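PDB 4ND2: lactate dehydrogenase, adjacent gene encodes predicted malate dehydrogenase from Cryptosporidium parvum, which probably interconverts (S)-lactate and pyruvate with NAD(+)/NADH as cofactor, as an L-lactate dehydrogenase of the LDH/MDH superfamily. Local coordinates for residues D179-T185 / V213-R217; V267-M272 / I303-N307; S167-A171 / S187-G191; L94-A98 / V312-P317. All blocks are in the same frame, centred on the assembly; numbering follows the deposited sequence.

Contact 1: D179-T185 / V213-R217; sequences DGMVPAT and VCHTR. Unlike the reference sequence in segment 179-185: A184 (reference Val).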
loop_
_atom_site.group_PDB
_atom_site.type_symbol
_atom_site.label_atom_id
_atom_site.label_comp_id
_atom_site.label_asym_id
_atom_site.label_seq_id
_atom_site.Cartn_x
_atom_site.Cartn_y
_atom_site.Cartn_z
ATOM N N ASP A 179 -30.512 14.556 11.233
ATOM C CA ASP A 179 -31.496 13.567 11.683
ATOM C C ASP A 179 -32.365 13.039 10.538
ATOM O O ASP A 179 -32.809 11.894 10.579
ATOM C CB ASP A 179 -32.394 14.148 12.784
ATOM C CG ASP A 179 -31.685 14.271 14.124
ATOM O OD1 ASP A 179 -30.560 13.749 14.272
ATOM O OD2 ASP A 179 -32.261 14.892 15.042
ATOM N N GLY A 180 -32.591 13.871 9.525
ATOM C CA GLY A 180 -33.385 13.488 8.361
ATOM C C GLY A 180 -32.663 12.682 7.290
ATOM O O GLY A 180 -33.257 12.370 6.258
ATOM N N MET A 181 -31.393 12.339 7.513
ATOM C CA MET A 181 -30.640 11.547 6.532
ATOM C C MET A 181 -31.386 10.249 6.229
ATOM O O MET A 181 -32.075 9.706 7.095
ATOM C CB MET A 181 -29.212 11.248 7.018
ATOM C CG MET A 181 -29.102 10.233 8.151
ATOM S SD MET A 181 -27.390 9.870 8.609
ATOM C CE MET A 181 -26.897 11.417 9.373
ATOM N N VAL A 182 -31.242 9.761 4.999
ATOM C CA VAL A 182 -31.999 8.602 4.533
ATOM C C VAL A 182 -31.074 7.445 4.149
ATOM O O VAL A 182 -30.554 7.417 3.034
ATOM C CB VAL A 182 -32.887 8.973 3.323
ATOM C CG1 VAL A 182 -33.709 7.771 2.870
ATOM C CG2 VAL A 182 -33.794 10.146 3.669
ATOM N N PRO A 183 -30.855 6.495 5.077
ATOM C CA PRO A 183 -30.193 5.251 4.689
ATOM C C PRO A 183 -31.146 4.408 3.843
ATOM O O PRO A 183 -32.150 3.912 4.354
ATOM C CB PRO A 183 -29.877 4.575 6.033
ATOM C CG PRO A 183 -29.990 5.655 7.056
ATOM C CD PRO A 183 -31.048 6.572 6.534
ATOM N N ALA A 184 -30.838 4.281 2.557
ATOM C CA ALA A 184 -31.745 3.650 1.597
ATOM C C ALA A 184 -31.659 2.128 1.669
ATOM O O ALA A 184 -30.872 1.508 0.957
ATOM C CB ALA A 184 -31.438 4.139 0.190
ATOM N N THR A 185 -32.484 1.528 2.521
ATOM C CA THR A 185 -32.461 0.078 2.714
ATOM C C THR A 185 -32.810 -0.702 1.443
ATOM O O THR A 185 -32.360 -1.832 1.280
ATOM C CB THR A 185 -33.424 -0.377 3.831
ATOM O OG1 THR A 185 -34.750 0.067 3.533
ATOM C CG2 THR A 185 -32.991 0.170 5.185
ATOM N N VAL A 213 -30.747 1.337 10.696
ATOM C CA VAL A 213 -31.084 2.647 10.130
ATOM C C VAL A 213 -31.027 3.727 11.215
ATOM O O VAL A 213 -30.456 4.802 11.004
ATOM C CB VAL A 213 -32.476 2.624 9.454
ATOM C CG1 VAL A 213 -32.976 4.034 9.150
ATOM C CG2 VAL A 213 -32.428 1.792 8.181
ATOM N N CYS A 214 -31.615 3.430 12.371
ATOM C CA CYS A 214 -31.590 4.337 13.518
ATOM C C CYS A 214 -30.159 4.580 14.004
ATOM O O CYS A 214 -29.776 5.717 14.272
ATOM C CB CYS A 214 -32.437 3.767 14.660
ATOM S SG CYS A 214 -32.430 4.752 16.175
ATOM N N HIS A 215 -29.386 3.503 14.105
ATOM C CA HIS A 215 -27.993 3.563 14.554
ATOM C C HIS A 215 -27.157 4.460 13.638
ATOM O O HIS A 215 -26.347 5.262 14.110
ATOM C CB HIS A 215 -27.407 2.150 14.606
ATOM C CG HIS A 215 -26.125 2.040 15.369
ATOM N ND1 HIS A 215 -25.371 0.888 15.381
ATOM C CD2 HIS A 215 -25.459 2.934 16.140
ATOM C CE1 HIS A 215 -24.301 1.071 16.133
ATOM N NE2 HIS A 215 -24.328 2.305 16.603
ATOM N N THR A 216 -27.371 4.324 12.331
ATOM C CA THR A 216 -26.724 5.179 11.337
ATOM C C THR A 216 -27.054 6.653 11.577
ATOM O O THR A 216 -26.167 7.506 11.549
ATOM C CB THR A 216 -27.146 4.784 9.907
ATOM O OG1 THR A 216 -26.817 3.409 9.680
ATOM C CG2 THR A 216 -26.444 5.645 8.863
ATOM N N ARG A 217 -28.329 6.942 11.824
ATOM C CA ARG A 217 -28.780 8.323 12.011
ATOM C C ARG A 217 -28.208 8.980 13.270
ATOM O O ARG A 217 -27.880 10.162 13.247
ATOM C CB ARG A 217 -30.311 8.398 12.016
ATOM C CG ARG A 217 -30.926 8.121 10.650
ATOM C CD ARG A 217 -32.432 7.917 10.719
ATOM N NE ARG A 217 -33.167 9.177 10.792
ATOM C CZ ARG A 217 -34.493 9.272 10.887
ATOM N NH1 ARG A 217 -35.250 8.178 10.924
ATOM N NH2 ARG A 217 -35.071 10.469 10.948
HETATM O O HOH W 1 -28.114 12.865 12.983
#
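A bend at chi3 (80°) turns the R217 side chain, whose CG is swung away from the carbonyl carbon (chi1 -70°), so that the guanidinium edge reaches the backbone of D179. NE and NH2 both donate to the single acceptor D179 O, each at 2.7 Å, a side-on grip by two nitrogens. The oxygen lies almost in the guanidinium plane. NE approaches nearly in line with the C=O bond, whereas NH2 comes in tilted from the carbonyl plane, and both hydrogen bonds are bent, to about 143° at the hydrogens. Two donors on one carbonyl fix the rotation of the guanidinium group. A water bridges the same two residues a second time, donating to D179 OD1 and to the helix carbonyl R217 O.

Behind this polar end the packing is apolar. M181 runs past R217 in the opposite direction, with M181 CG 3.7 Å from R217 CG and the sulfur near the T216 carbonyl. P183 points at the helix and sets its CG 4.0 Å from both V213 CG1 and T216 CG2. Farther along, the methyls T185 CG2 and V213 CG2 meet at a tight 3.5 Å, their side chains crossing at about a right angle. T216 OG1 turns back to I212 O of its own helix.

F154 of helix 147-162 packs against P183 and T216, and M181 also lies close to H177, the probable proton acceptor, and to R90, a substrate-binding residue. The arrangement is thus a loop and the short edge strand 182-183 laid against helix 206-227 in the alpha/beta C-terminal domain of the LDH/MDH fold, just behind the pyruvate site.

Contact 2: V267-M272 / I303-N307; sequences VKGIYM and INEVN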
loop_
_atom_site.group_PDB
_atom_site.type_symbol
_atom_site.label_atom_id
_atom_site.label_comp_id
_atom_site.label_asym_id
_atom_site.label_seq_id
_atom_site.Cartn_x
_atom_site.Cartn_y
_atom_site.Cartn_z
ATOM N N VAL A 267 -35.557 17.630 -7.376
ATOM C CA VAL A 267 -35.096 18.949 -6.921
ATOM C C VAL A 267 -34.480 19.729 -8.078
ATOM O O VAL A 267 -33.968 19.135 -9.026
ATOM C CB VAL A 267 -34.085 18.846 -5.756
ATOM C CG1 VAL A 267 -34.740 18.200 -4.546
ATOM C CG2 VAL A 267 -32.836 18.069 -6.158
ATOM N N LYS A 268 -34.521 21.057 -7.988
ATOM C CA LYS A 268 -34.086 21.920 -9.089
ATOM C C LYS A 268 -32.979 22.894 -8.683
ATOM O O LYS A 268 -33.016 24.071 -9.046
ATOM C CB LYS A 268 -35.286 22.681 -9.661
ATOM C CG LYS A 268 -36.364 21.776 -10.238
ATOM C CD LYS A 268 -37.429 22.577 -10.972
ATOM C CE LYS A 268 -38.497 21.670 -11.565
ATOM N NZ LYS A 268 -39.556 22.449 -12.264
ATOM N N GLY A 269 -31.990 22.396 -7.945
ATOM C CA GLY A 269 -30.823 23.195 -7.564
ATOM C C GLY A 269 -30.682 23.331 -6.062
ATOM O O GLY A 269 -30.997 24.375 -5.493
ATOM N N ILE A 270 -30.208 22.265 -5.424
ATOM C CA ILE A 270 -29.974 22.257 -3.981
ATOM C C ILE A 270 -28.769 21.376 -3.646
ATOM O O ILE A 270 -28.569 20.325 -4.261
ATOM C CB ILE A 270 -31.220 21.763 -3.208
ATOM C CG1 ILE A 270 -31.024 21.936 -1.697
ATOM C CG2 ILE A 270 -31.541 20.311 -3.544
ATOM C CD1 ILE A 270 -32.234 21.549 -0.874
ATOM N N TYR A 271 -27.968 21.816 -2.677
ATOM C CA TYR A 271 -26.880 20.996 -2.147
ATOM C C TYR A 271 -27.431 19.985 -1.147
ATOM O O TYR A 271 -27.963 20.365 -0.103
ATOM C CB TYR A 271 -25.804 21.861 -1.478
ATOM C CG TYR A 271 -24.712 22.310 -2.418
ATOM C CD1 TYR A 271 -24.669 23.615 -2.901
ATOM C CD2 TYR A 271 -23.718 21.425 -2.827
ATOM C CE1 TYR A 271 -23.666 24.026 -3.763
ATOM C CE2 TYR A 271 -22.714 21.824 -3.690
ATOM C CZ TYR A 271 -22.688 23.126 -4.154
ATOM O OH TYR A 271 -21.692 23.526 -5.010
ATOM N N MET A 272 -27.314 18.700 -1.475
ATOM C CA MET A 272 -27.701 17.628 -0.560
ATOM C C MET A 272 -26.944 16.339 -0.873
ATOM O O MET A 272 -26.336 16.206 -1.935
ATOM C CB MET A 272 -29.211 17.379 -0.626
ATOM C CG MET A 272 -29.699 16.768 -1.931
ATOM S SD MET A 272 -31.451 16.353 -1.876
ATOM C CE MET A 272 -31.651 15.534 -3.454
ATOM N N ILE A 303 -35.075 17.161 2.584
ATOM C CA ILE A 303 -34.974 18.393 1.799
ATOM C C ILE A 303 -35.595 19.576 2.553
ATOM O O ILE A 303 -35.015 20.663 2.579
ATOM C CB ILE A 303 -35.630 18.226 0.406
ATOM C CG1 ILE A 303 -34.792 17.279 -0.462
ATOM C CG2 ILE A 303 -35.790 19.570 -0.299
ATOM C CD1 ILE A 303 -35.570 16.632 -1.590
ATOM N N ASN A 304 -36.760 19.361 3.162
ATOM C CA ASN A 304 -37.413 20.391 3.984
ATOM C C ASN A 304 -36.519 20.826 5.143
ATOM O O ASN A 304 -36.423 22.014 5.451
ATOM C CB ASN A 304 -38.743 19.883 4.560
ATOM C CG ASN A 304 -39.787 19.600 3.493
ATOM O OD1 ASN A 304 -39.708 20.096 2.368
ATOM N ND2 ASN A 304 -40.787 18.800 3.853
ATOM N N GLU A 305 -35.877 19.848 5.777
ATOM C CA GLU A 305 -34.940 20.090 6.875
ATOM C C GLU A 305 -33.777 20.983 6.423
ATOM O O GLU A 305 -33.385 21.912 7.133
ATOM C CB GLU A 305 -34.403 18.754 7.400
ATOM C CG GLU A 305 -33.948 18.762 8.847
ATOM C CD GLU A 305 -33.599 17.367 9.339
ATOM O OE1 GLU A 305 -32.450 16.925 9.127
ATOM O OE2 GLU A 305 -34.478 16.709 9.935
ATOM N N VAL A 306 -33.243 20.698 5.237
ATOM C CA VAL A 306 -32.140 21.473 4.659
ATOM C C VAL A 306 -32.576 22.905 4.337
ATOM O O VAL A 306 -31.870 23.861 4.665
ATOM C CB VAL A 306 -31.583 20.796 3.382
ATOM C CG1 VAL A 306 -30.603 21.707 2.653
ATOM C CG2 VAL A 306 -30.913 19.474 3.731
ATOM N N ASN A 307 -33.733 23.046 3.693
ATOM C CA ASN A 307 -34.289 24.364 3.376
ATOM C C ASN A 307 -34.600 25.193 4.622
ATOM O O ASN A 307 -34.415 26.409 4.618
ATOM C CB ASN A 307 -35.553 24.228 2.519
ATOM C CG ASN A 307 -35.254 23.800 1.094
ATOM O OD1 ASN A 307 -34.209 24.133 0.536
ATOM N ND2 ASN A 307 -36.182 23.068 0.490
#
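The methyl-to-methyl approach of V267 CG1 to I303 CD1, at 3.4 Å, is tighter than ordinary van der Waals contact and marks one end of an interface that has no hydrogen bond across it. I303 reaches it with its CG1 branch placed beside the backbone N (chi1 -70°), which carries CD1 to V267 while CG1 meets the sulfur of M272 at 3.7 Å. M272, extended beyond CG, lays that sulfur against the flank of the same branch.

The other branch, I303 CG2, faces I270 CD1. That terminal methyl is shared: V306 CG1 lies 3.9 Å from I270 CD1, and the amide oxygen N307 OD1 is 3.5 Å from it. V306 CG1 also sits against the carbonyl oxygen of Y271, whereas the Y271 ring leads off to helix 124-135.

Strand 270-272 and helix 303-307 run at 113° to each other, their axes 9.7 Å apart. The strand opens with a G1 beta bulge, G269 and I270 both facing C261 of the neighbouring strand. With aliphatic carbon and a thioether making nearly all the contacts, cohesion here probably rests mainly on dispersion and the burial of apolar surface, and little directional chemistry fixes the helix on the strand.

Contact 3: S167-A171 / S187-G191; sequences SDVSA and SVSVG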
loop_
_atom_site.group_PDB
_atom_site.type_symbol
_atom_site.label_atom_id
_atom_site.label_comp_id
_atom_site.label_asym_id
_atom_site.label_seq_id
_atom_site.Cartn_x
_atom_site.Cartn_y
_atom_site.Cartn_z
ATOM N N SER A 167 -16.480 -4.009 3.017
ATOM C CA SER A 167 -16.196 -3.635 1.631
ATOM C C SER A 167 -17.106 -4.356 0.629
ATOM O O SER A 167 -17.292 -3.879 -0.486
ATOM C CB SER A 167 -14.725 -3.903 1.291
ATOM O OG SER A 167 -13.863 -3.070 2.060
ATOM N N ASP A 168 -17.671 -5.494 1.031
ATOM C CA ASP A 168 -18.581 -6.260 0.176
ATOM C C ASP A 168 -20.061 -5.940 0.416
ATOM O O ASP A 168 -20.939 -6.592 -0.154
ATOM C CB ASP A 168 -18.324 -7.758 0.355
ATOM C CG ASP A 168 -16.929 -8.161 -0.090
ATOM O OD1 ASP A 168 -16.496 -7.695 -1.166
ATOM O OD2 ASP A 168 -16.268 -8.935 0.634
ATOM N N VAL A 169 -20.333 -4.947 1.259
ATOM C CA VAL A 169 -21.681 -4.418 1.428
ATOM C C VAL A 169 -21.809 -3.142 0.608
ATOM O O VAL A 169 -20.994 -2.225 0.745
ATOM C CB VAL A 169 -21.992 -4.093 2.903
ATOM C CG1 VAL A 169 -23.379 -3.469 3.036
ATOM C CG2 VAL A 169 -21.878 -5.346 3.758
ATOM N N SER A 170 -22.825 -3.096 -0.250
ATOM C CA SER A 170 -23.185 -1.885 -0.978
ATOM C C SER A 170 -24.363 -1.244 -0.256
ATOM O O SER A 170 -25.394 -1.890 -0.055
ATOM C CB SER A 170 -23.573 -2.218 -2.420
ATOM O OG SER A 170 -23.959 -1.052 -3.135
ATOM N N ALA A 171 -24.203 0.013 0.151
ATOM C CA ALA A 171 -25.254 0.731 0.871
ATOM C C ALA A 171 -25.027 2.241 0.805
ATOM O O ALA A 171 -23.902 2.711 0.972
ATOM C CB ALA A 171 -25.317 0.270 2.317
ATOM N N SER A 187 -31.891 -0.438 -1.659
ATOM C CA SER A 187 -30.775 -0.704 -2.568
ATOM C C SER A 187 -29.536 -1.262 -1.857
ATOM O O SER A 187 -28.440 -1.244 -2.414
ATOM C CB SER A 187 -30.407 0.573 -3.320
ATOM O OG SER A 187 -30.041 1.599 -2.416
ATOM N N VAL A 188 -29.707 -1.754 -0.632
ATOM C CA VAL A 188 -28.627 -2.432 0.075
ATOM C C VAL A 188 -28.414 -3.819 -0.532
ATOM O O VAL A 188 -29.377 -4.516 -0.855
ATOM C CB VAL A 188 -28.935 -2.570 1.583
ATOM C CG1 VAL A 188 -27.959 -3.521 2.264
ATOM C CG2 VAL A 188 -28.905 -1.205 2.257
ATOM N N SER A 189 -27.155 -4.211 -0.695
ATOM C CA SER A 189 -26.831 -5.585 -1.068
ATOM C C SER A 189 -25.542 -6.050 -0.396
ATOM O O SER A 189 -24.651 -5.246 -0.120
ATOM C CB SER A 189 -26.745 -5.746 -2.589
ATOM O OG SER A 189 -25.806 -4.858 -3.162
ATOM N N VAL A 190 -25.478 -7.348 -0.110
ATOM C CA VAL A 190 -24.299 -7.976 0.474
ATOM C C VAL A 190 -23.822 -9.051 -0.496
ATOM O O VAL A 190 -24.437 -10.113 -0.613
ATOM C CB VAL A 190 -24.604 -8.613 1.846
ATOM C CG1 VAL A 190 -23.334 -9.190 2.458
ATOM C CG2 VAL A 190 -25.245 -7.596 2.783
ATOM N N GLY A 191 -22.736 -8.759 -1.207
ATOM C CA GLY A 191 -22.227 -9.657 -2.240
ATOM C C GLY A 191 -23.213 -9.920 -3.367
ATOM O O GLY A 191 -23.165 -10.976 -4.000
HETATM O O HOH W 2 -26.204 0.637 -2.489
HETATM O O HOH W 3 -26.646 -2.490 -4.262
#
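V169 and V190 stand side by side and point the same way from a short antiparallel beta pairing, a non-hydrogen-bonded pair whose CG2 methyls are 4.2 Å apart. It belongs to the small antiparallel sheet of the C-terminal domain, in which strands 169-174 and 189-190 are neighbours. A171 and V188 continue the apolar side, with A171 CB 3.9 Å from V188 CG2. F154 of helix 147-162 packs on both of these residues, while V190 meets F198 of helix 195-200.

S170 and S189 project to the other face as a hydrogen-bonded pair. The S170 amide donates to S189 O at 2.8 Å, and S189 N returns a bond to S170 O at 3.0 Å. Beyond the valine pair, G191 N donates to D168 O, which extends the pairing to D168, at the end of the 3-10 segment. G191 has the positive phi (60°) that a glycine adopts easily. CA-H groups of V169 and V188 also face carbonyl oxygens, S189 O and S170 O respectively.

The second subunit also comes close: its G192 packs on S170 and S187, and the carboxylate oxygen D168 OD2 accepts from V254 N of that subunit. This part of the sheet thus borders the second subunit.

The two serine hydroxyls take different torsions, S170 OG trans to the amide nitrogen (chi1 179°) and S189 OG between backbone N and carbonyl carbon (chi1 57°). A water 2.9 Å from S170 OG donates to S187 O. Another joins the two hydroxyls, 2.7 Å from S189 OG and weakly bonded to S170 OG, while also donating to S187 O at 2.9 Å.

Contact 4: L94-A98 / V312-P317; sequences LFGNA and VLDNAP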
loop_
_atom_site.group_PDB
_atom_site.type_symbol
_atom_site.label_atom_id
_atom_site.label_comp_id
_atom_site.label_asym_id
_atom_site.label_seq_id
_atom_site.Cartn_x
_atom_site.Cartn_y
_atom_site.Cartn_z
ATOM N N LEU A 94 -24.275 26.917 13.187
ATOM C CA LEU A 94 -24.638 27.595 11.939
ATOM C C LEU A 94 -24.076 29.012 11.800
ATOM O O LEU A 94 -23.358 29.304 10.846
ATOM C CB LEU A 94 -26.165 27.646 11.798
ATOM C CG LEU A 94 -26.746 28.348 10.569
ATOM C CD1 LEU A 94 -26.354 27.617 9.296
ATOM C CD2 LEU A 94 -28.259 28.447 10.692
ATOM N N PHE A 95 -24.415 29.886 12.745
ATOM C CA PHE A 95 -24.113 31.313 12.606
ATOM C C PHE A 95 -22.612 31.590 12.636
ATOM O O PHE A 95 -22.101 32.344 11.810
ATOM C CB PHE A 95 -24.828 32.136 13.687
ATOM C CG PHE A 95 -26.333 32.042 13.635
ATOM C CD1 PHE A 95 -27.061 31.709 14.770
ATOM C CD2 PHE A 95 -27.022 32.284 12.451
ATOM C CE1 PHE A 95 -28.446 31.621 14.726
ATOM C CE2 PHE A 95 -28.406 32.199 12.403
ATOM C CZ PHE A 95 -29.118 31.866 13.541
ATOM N N GLY A 96 -21.914 30.971 13.582
ATOM C CA GLY A 96 -20.474 31.157 13.721
ATOM C C GLY A 96 -19.676 30.610 12.549
ATOM O O GLY A 96 -18.764 31.268 12.052
ATOM N N ASN A 97 -20.016 29.408 12.096
ATOM C CA ASN A 97 -19.258 28.777 11.013
ATOM C C ASN A 97 -19.526 29.391 9.646
ATOM O O ASN A 97 -18.637 29.409 8.795
ATOM C CB ASN A 97 -19.493 27.265 10.999
ATOM C CG ASN A 97 -18.834 26.571 12.177
ATOM O OD1 ASN A 97 -18.049 27.176 12.911
ATOM N ND2 ASN A 97 -19.146 25.298 12.363
ATOM N N ALA A 98 -20.731 29.914 9.439
ATOM C CA ALA A 98 -21.025 30.677 8.227
ATOM C C ALA A 98 -20.062 31.858 8.093
ATOM O O ALA A 98 -19.550 32.133 7.006
ATOM C CB ALA A 98 -22.459 31.170 8.243
ATOM N N VAL A 312 -33.032 29.939 7.979
ATOM C CA VAL A 312 -32.553 30.497 9.243
ATOM C C VAL A 312 -31.254 31.281 9.012
ATOM O O VAL A 312 -31.071 32.365 9.570
ATOM C CB VAL A 312 -32.326 29.396 10.307
ATOM C CG1 VAL A 312 -31.598 29.947 11.529
ATOM C CG2 VAL A 312 -33.650 28.767 10.723
ATOM N N LEU A 313 -30.368 30.733 8.182
ATOM C CA LEU A 313 -29.102 31.388 7.852
ATOM C C LEU A 313 -29.319 32.671 7.054
ATOM O O LEU A 313 -28.668 33.684 7.313
ATOM C CB LEU A 313 -28.187 30.440 7.071
ATOM C CG LEU A 313 -26.791 30.962 6.710
ATOM C CD1 LEU A 313 -26.064 31.499 7.935
ATOM C CD2 LEU A 313 -25.978 29.866 6.040
ATOM N N ASP A 314 -30.236 32.622 6.087
ATOM C CA ASP A 314 -30.589 33.800 5.289
ATOM C C ASP A 314 -31.103 34.954 6.157
ATOM O O ASP A 314 -30.939 36.118 5.795
ATOM C CB ASP A 314 -31.643 33.446 4.232
ATOM C CG ASP A 314 -31.099 32.549 3.129
ATOM O OD1 ASP A 314 -29.871 32.535 2.900
ATOM O OD2 ASP A 314 -31.911 31.859 2.479
ATOM N N ASN A 315 -31.721 34.623 7.291
ATOM C CA ASN A 315 -32.205 35.618 8.248
ATOM C C ASN A 315 -31.369 35.631 9.529
ATOM O O ASN A 315 -31.906 35.749 10.632
ATOM C CB ASN A 315 -33.673 35.343 8.588
ATOM C CG ASN A 315 -34.548 35.248 7.354
ATOM O OD1 ASN A 315 -34.376 36.004 6.396
ATOM N ND2 ASN A 315 -35.495 34.319 7.368
ATOM N N ALA A 316 -30.052 35.511 9.377
ATOM C CA ALA A 316 -29.135 35.533 10.515
ATOM C C ALA A 316 -28.932 36.973 10.991
ATOM O O ALA A 316 -29.054 37.908 10.196
ATOM C CB ALA A 316 -27.801 34.908 10.131
ATOM N N PRO A 317 -28.616 37.158 12.288
ATOM C CA PRO A 317 -28.448 38.507 12.833
ATOM C C PRO A 317 -27.189 39.197 12.318
ATOM O O PRO A 317 -27.203 40.388 12.002
ATOM C CB PRO A 317 -28.348 38.266 14.343
ATOM C CG PRO A 317 -27.802 36.887 14.465
ATOM C CD PRO A 317 -28.370 36.118 13.307
#
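L94 and A98, one turn apart on the helix starting at L94, form the buried side of this contact by closing on L313. A98 CB meets L313 CD1 at 3.6 Å, and L94 CD1 lies 4.0 Å from L313 CD2. The second L94 methyl, CD2, turns to V312, 3.8 Å from its CG1. L94 extends CG directly away from its main-chain nitrogen (chi1 179°), which, together with chi2, points the methyls at successive residues of the C-terminal helix. Helix 124-135 backs this cluster, V126 touching both L94 and L313.

The outer side is more open to solvent, F95, V312 and P317 all being exposed. There F95 reaches over the last modelled residues. Its ring atom CZ approaches V312 CG1 at 3.7 Å, the two side chains crossing at about a right angle. A316 CB comes obliquely to the ring, 3.6 Å from CE2. Only P317 sits over a face: its CD lies 4.2 Å from the ring centroid and 18° off the normal, a CH-pi contact displaced toward the rim. F95 and P317 also touch a crystal neighbour, which may influence how these last modelled residues lie.

No hydrogen bond crosses the interface, and beyond D314 the chain leaves the helix, held by weak backbone bonds from N315 and A316 to V312 and L313. N97, on another side of its helix, instead touches the cofactor analogue and hydrogen-bonds S81, I82 and N122. The contact thus sets the final turn of the C-terminal helix and the residues after it against a helix of the NAD-binding Rossmann domain, next to the dinucleotide site.

How the contacts relate
From the N terminus, the first segment met is 94-98 in the Rossmann domain; contact 4 closes only at 312-317, so its long loop encloses the other three. Within it, 167-171 opens contact 3 and 179-185 opens contact 1 before 187-191 closes contact 3 and 213-217 closes contact 1: these two cross, and both build on the same antiparallel sheet. Contact 2 follows in series, joining strand 270-279 to helix 293-314. That helix also serves contact 4, so one element ties the C-terminal domain's strands to the nucleotide-binding domain. Contacts 1 and 2 touch where E305 OE1 probably accepts a hydrogen bond from G180 N. The centres of contacts 3 and 4 are about 38 Å apart.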